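Local coordinates for sugar ABC transporter substrate-binding protein, BlMnBP1 (Bifidobacterium animalis subsp. lactis ATCC 27673, PDB 6I5R), which binds manno-oligosaccharides such as mannobiose and probably hands them to the ABC transporter that supports growth on beta-mannan, at residues Tyr24-Thr38 with Glu332-Glu346. Sequence-based numbering, arbitrary orientation.
Sequences YPEIKLGETGKDIKT and EKQEASMIFVKWMTE
K342 crosses one face of the Y24 ring: its CD stands 3.9 Å from the ring centroid and 14° off the normal, a CH-pi contact. With CG anti to the backbone N (chi1 -172°) and the chain extended beyond it, the lysine carries NZ past the ring to two backbone carbonyls of 24-38. NZ gives a 2.7 Å hydrogen bond to Y24 O, tilted 23° from the carbonyl plane, and one of 2.9 Å to I27 O, in plane on a lone pair. Since I27 N reaches Y24 O from the opposite face, that oxygen is held by two donors. NZ also makes an off-centre cation-pi contact with the ring. Replacing the lysine by an alanine removes aliphatic chain and amine together, and is likely to leave I27 O without this donor, Y24 O with I27 N alone of the two, and the covered ring face bare. At the far end of the tyrosine, OH donates to a water in the ring plane, which in turn donates to E346 OE2.

Further along, I27 crosses M338 tightly, CD1 to CG 3.5 Å, while L29 runs counter to I339 and puts CD2 3.9 Å from its CG2. I339 CD1 occupies the place where a CB on G33 would sit, 3.7 Å from G33 CA. I36 sets CG2 against E332 CG, and T38 rests CG2 on A336 CB at 3.7 Å. The loop thus packs on the outside of helix 331-346, which itself lies on strand 314-325, a helix-on-sheet layering typical of a lobe of periplasmic-binding-protein-like solute-binding proteins.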
# COMPACT_ATOMS: atom_id res chain seq x y z
N TYR A 24 8.30 -22.77 -2.96
CA TYR A 24 8.00 -22.30 -1.61
C TYR A 24 7.18 -23.28 -0.78
O TYR A 24 7.51 -23.48 0.40
CB TYR A 24 7.31 -20.94 -1.75
CG TYR A 24 6.75 -20.33 -0.48
CD1 TYR A 24 5.54 -20.76 0.05
CD2 TYR A 24 7.41 -19.28 0.13
CE1 TYR A 24 5.03 -20.18 1.19
CE2 TYR A 24 6.90 -18.69 1.26
CZ TYR A 24 5.72 -19.14 1.79
OH TYR A 24 5.23 -18.54 2.94
N PRO A 25 6.10 -23.89 -1.28
CA PRO A 25 5.35 -24.84 -0.44
C PRO A 25 6.18 -26.04 0.01
O PRO A 25 5.82 -26.70 1.01
CB PRO A 25 4.17 -25.26 -1.33
CG PRO A 25 4.05 -24.13 -2.38
CD PRO A 25 5.48 -23.69 -2.61
N GLU A 26 7.27 -26.36 -0.71
CA GLU A 26 8.11 -27.53 -0.47
C GLU A 26 9.12 -27.30 0.64
O GLU A 26 9.76 -28.26 1.09
CB GLU A 26 8.82 -27.90 -1.78
CG GLU A 26 7.91 -28.53 -2.86
CD GLU A 26 8.63 -28.84 -4.18
OE1 GLU A 26 9.49 -28.02 -4.60
OE2 GLU A 26 8.35 -29.90 -4.80
N ILE A 27 9.24 -26.06 1.13
CA ILE A 27 10.17 -25.75 2.22
C ILE A 27 9.53 -26.18 3.53
O ILE A 27 8.43 -25.74 3.86
CB ILE A 27 10.50 -24.25 2.22
CG1 ILE A 27 11.22 -23.86 0.94
CG2 ILE A 27 11.34 -23.88 3.43
CD1 ILE A 27 11.45 -22.40 0.84
N LYS A 28 10.27 -26.97 4.31
CA LYS A 28 9.92 -27.31 5.68
C LYS A 28 10.77 -26.47 6.61
O LYS A 28 11.94 -26.82 6.87
CB LYS A 28 10.15 -28.79 5.90
CG LYS A 28 9.35 -29.79 4.97
CD LYS A 28 9.98 -31.22 5.11
CE LYS A 28 9.02 -32.26 4.53
NZ LYS A 28 9.64 -33.63 4.39
N LEU A 29 10.22 -25.36 7.09
CA LEU A 29 11.00 -24.47 7.95
C LEU A 29 11.56 -25.20 9.18
O LEU A 29 10.82 -25.85 9.95
CB LEU A 29 10.16 -23.28 8.40
CG LEU A 29 9.87 -22.25 7.38
CD1 LEU A 29 8.88 -21.20 7.96
CD2 LEU A 29 11.15 -21.55 6.91
N GLY A 30 12.89 -25.09 9.40
CA GLY A 30 13.56 -25.82 10.47
C GLY A 30 14.22 -27.08 10.01
O GLY A 30 15.04 -27.64 10.74
N GLU A 31 13.91 -27.52 8.81
CA GLU A 31 14.56 -28.71 8.27
C GLU A 31 15.23 -28.44 6.94
O GLU A 31 16.42 -28.79 6.74
CB GLU A 31 13.51 -29.82 8.15
CG GLU A 31 13.05 -30.27 9.53
CD GLU A 31 14.13 -30.98 10.31
OE1 GLU A 31 15.18 -31.31 9.70
OE2 GLU A 31 13.94 -31.20 11.54
N THR A 32 14.50 -27.80 6.03
CA THR A 32 15.05 -27.48 4.72
C THR A 32 16.12 -26.40 4.81
O THR A 32 15.97 -25.43 5.55
CB THR A 32 13.95 -26.99 3.77
OG1 THR A 32 12.84 -27.89 3.86
CG2 THR A 32 14.44 -26.90 2.32
N GLY A 33 17.24 -26.61 4.11
CA GLY A 33 18.26 -25.61 4.04
C GLY A 33 19.12 -25.48 5.27
O GLY A 33 19.93 -24.54 5.29
N LYS A 34 18.99 -26.42 6.21
CA LYS A 34 19.72 -26.25 7.49
C LYS A 34 21.26 -26.30 7.34
O LYS A 34 21.99 -25.90 8.27
CB LYS A 34 19.31 -27.32 8.48
CG LYS A 34 19.73 -28.66 7.76
CD LYS A 34 19.01 -29.90 8.35
CE LYS A 34 19.50 -31.09 7.51
NZ LYS A 34 18.76 -30.99 6.22
N ASP A 35 21.76 -26.85 6.23
CA ASP A 35 23.18 -26.96 5.94
C ASP A 35 23.72 -25.70 5.28
O ASP A 35 24.93 -25.62 5.03
CB ASP A 35 23.41 -28.17 5.02
CG ASP A 35 22.47 -28.20 3.77
OD1 ASP A 35 21.37 -27.54 3.73
OD2 ASP A 35 22.84 -28.95 2.82
N ILE A 36 22.88 -24.73 4.98
CA ILE A 36 23.35 -23.59 4.23
C ILE A 36 24.12 -22.67 5.15
O ILE A 36 23.69 -22.40 6.28
CB ILE A 36 22.18 -22.84 3.56
CG1 ILE A 36 21.43 -23.77 2.61
CG2 ILE A 36 22.70 -21.65 2.78
CD1 ILE A 36 20.11 -23.17 2.11
N LYS A 37 25.24 -22.16 4.64
CA LYS A 37 26.02 -21.11 5.29
C LYS A 37 26.20 -19.99 4.27
O LYS A 37 26.97 -20.13 3.32
CB LYS A 37 27.38 -21.64 5.75
CG LYS A 37 27.31 -22.90 6.63
CD LYS A 37 28.65 -23.60 6.79
CE LYS A 37 28.54 -24.81 7.72
NZ LYS A 37 27.15 -25.39 7.83
N THR A 38 25.47 -18.89 4.45
CA THR A 38 25.59 -17.78 3.52
C THR A 38 25.04 -16.52 4.16
O THR A 38 24.50 -16.53 5.28
CB THR A 38 24.87 -18.09 2.21
OG1 THR A 38 25.10 -17.06 1.25
CG2 THR A 38 23.38 -18.20 2.43
N GLU A 332 22.24 -21.19 -3.76
CA GLU A 332 22.28 -21.19 -2.30
C GLU A 332 21.56 -19.96 -1.75
O GLU A 332 20.72 -20.08 -0.85
CB GLU A 332 23.74 -21.24 -1.81
CG GLU A 332 23.92 -21.40 -0.30
CD GLU A 332 25.39 -21.63 0.11
OE1 GLU A 332 26.31 -21.02 -0.53
OE2 GLU A 332 25.64 -22.44 1.06
N LYS A 333 21.85 -18.78 -2.31
CA LYS A 333 21.24 -17.55 -1.80
C LYS A 333 19.77 -17.46 -2.18
O LYS A 333 18.98 -16.90 -1.42
CB LYS A 333 22.00 -16.32 -2.30
CG LYS A 333 23.42 -16.28 -1.75
CD LYS A 333 24.13 -14.96 -2.09
CE LYS A 333 25.56 -14.96 -1.54
NZ LYS A 333 26.10 -13.60 -1.53
N GLN A 334 19.40 -17.98 -3.34
CA GLN A 334 17.98 -18.07 -3.67
C GLN A 334 17.23 -18.89 -2.63
O GLN A 334 16.14 -18.50 -2.18
CB GLN A 334 17.80 -18.68 -5.06
CG GLN A 334 18.21 -17.78 -6.20
CD GLN A 334 17.77 -18.33 -7.52
OE1 GLN A 334 17.06 -19.30 -7.57
NE2 GLN A 334 18.17 -17.68 -8.62
N GLU A 335 17.79 -20.02 -2.22
CA GLU A 335 17.10 -20.87 -1.26
C GLU A 335 17.13 -20.24 0.13
O GLU A 335 16.10 -20.21 0.83
CB GLU A 335 17.73 -22.26 -1.25
CG GLU A 335 16.92 -23.27 -0.46
CD GLU A 335 17.61 -24.60 -0.31
OE1 GLU A 335 18.49 -24.92 -1.16
OE2 GLU A 335 17.23 -25.33 0.64
N ALA A 336 18.28 -19.69 0.53
CA ALA A 336 18.34 -18.99 1.80
C ALA A 336 17.30 -17.88 1.85
O ALA A 336 16.62 -17.69 2.86
CB ALA A 336 19.73 -18.42 2.04
N SER A 337 17.15 -17.15 0.75
CA SER A 337 16.23 -16.02 0.72
C SER A 337 14.79 -16.50 0.80
O SER A 337 13.95 -15.85 1.44
CB SER A 337 16.45 -15.20 -0.56
OG SER A 337 17.71 -14.56 -0.58
N MET A 338 14.48 -17.62 0.14
CA MET A 338 13.10 -18.13 0.14
C MET A 338 12.73 -18.70 1.51
O MET A 338 11.58 -18.57 1.95
CB MET A 338 12.92 -19.17 -0.96
CG MET A 338 11.47 -19.56 -1.18
SD MET A 338 11.17 -20.65 -2.61
CE MET A 338 11.97 -19.80 -3.98
N ILE A 339 13.72 -19.29 2.19
CA ILE A 339 13.53 -19.69 3.58
C ILE A 339 13.21 -18.47 4.45
O ILE A 339 12.26 -18.49 5.24
CB ILE A 339 14.77 -20.44 4.09
CG1 ILE A 339 14.92 -21.73 3.29
CG2 ILE A 339 14.67 -20.70 5.58
CD1 ILE A 339 16.19 -22.53 3.59
N PHE A 340 13.99 -17.39 4.33
CA PHE A 340 13.72 -16.21 5.14
C PHE A 340 12.35 -15.61 4.83
O PHE A 340 11.63 -15.18 5.73
CB PHE A 340 14.83 -15.16 4.94
CG PHE A 340 14.61 -13.91 5.75
CD1 PHE A 340 14.75 -13.94 7.12
CD2 PHE A 340 14.23 -12.74 5.13
CE1 PHE A 340 14.50 -12.82 7.88
CE2 PHE A 340 13.98 -11.60 5.90
CZ PHE A 340 14.13 -11.65 7.27
N VAL A 341 11.97 -15.55 3.55
CA VAL A 341 10.63 -15.03 3.22
C VAL A 341 9.56 -15.91 3.85
O VAL A 341 8.58 -15.43 4.42
CB VAL A 341 10.46 -14.92 1.70
CG1 VAL A 341 9.00 -14.67 1.35
CG2 VAL A 341 11.32 -13.83 1.14
N LYS A 342 9.71 -17.22 3.73
CA LYS A 342 8.68 -18.08 4.31
C LYS A 342 8.65 -17.93 5.82
O LYS A 342 7.58 -17.96 6.44
CB LYS A 342 8.91 -19.54 3.92
CG LYS A 342 7.77 -20.47 4.34
CD LYS A 342 7.77 -21.78 3.53
CE LYS A 342 6.51 -22.60 3.75
NZ LYS A 342 6.51 -23.83 2.90
N TRP A 343 9.83 -17.78 6.44
CA TRP A 343 9.88 -17.54 7.88
C TRP A 343 9.18 -16.23 8.22
O TRP A 343 8.39 -16.16 9.17
CB TRP A 343 11.34 -17.54 8.40
CG TRP A 343 11.37 -17.39 9.91
CD1 TRP A 343 11.20 -18.38 10.83
CD2 TRP A 343 11.47 -16.17 10.65
NE1 TRP A 343 11.23 -17.85 12.10
CE2 TRP A 343 11.40 -16.50 12.01
CE3 TRP A 343 11.64 -14.83 10.29
CZ2 TRP A 343 11.45 -15.53 13.02
CZ3 TRP A 343 11.73 -13.87 11.30
CH2 TRP A 343 11.62 -14.22 12.64
N MET A 344 9.48 -15.18 7.46
CA MET A 344 8.78 -13.92 7.66
C MET A 344 7.27 -14.11 7.56
O MET A 344 6.51 -13.60 8.39
CB MET A 344 9.25 -12.89 6.63
CG MET A 344 10.59 -12.24 6.94
SD MET A 344 10.70 -11.45 8.56
CE MET A 344 9.36 -10.22 8.52
N THR A 345 6.83 -14.88 6.56
CA THR A 345 5.40 -15.03 6.32
C THR A 345 4.73 -15.88 7.40
O THR A 345 3.69 -15.49 7.93
CB THR A 345 5.16 -15.66 4.94
OG1 THR A 345 5.75 -14.83 3.95
CG2 THR A 345 3.67 -15.78 4.67
N GLU A 346 5.32 -17.02 7.74
CA GLU A 346 4.62 -17.99 8.58
C GLU A 346 4.96 -17.87 10.05
O GLU A 346 4.09 -18.17 10.88
CB GLU A 346 4.94 -19.42 8.13
CG GLU A 346 4.60 -19.68 6.70
CD GLU A 346 4.28 -21.13 6.44
OE1 GLU A 346 4.56 -22.00 7.33
OE2 GLU A 346 3.71 -21.40 5.35
O HOH W 1 2.91 -19.47 3.86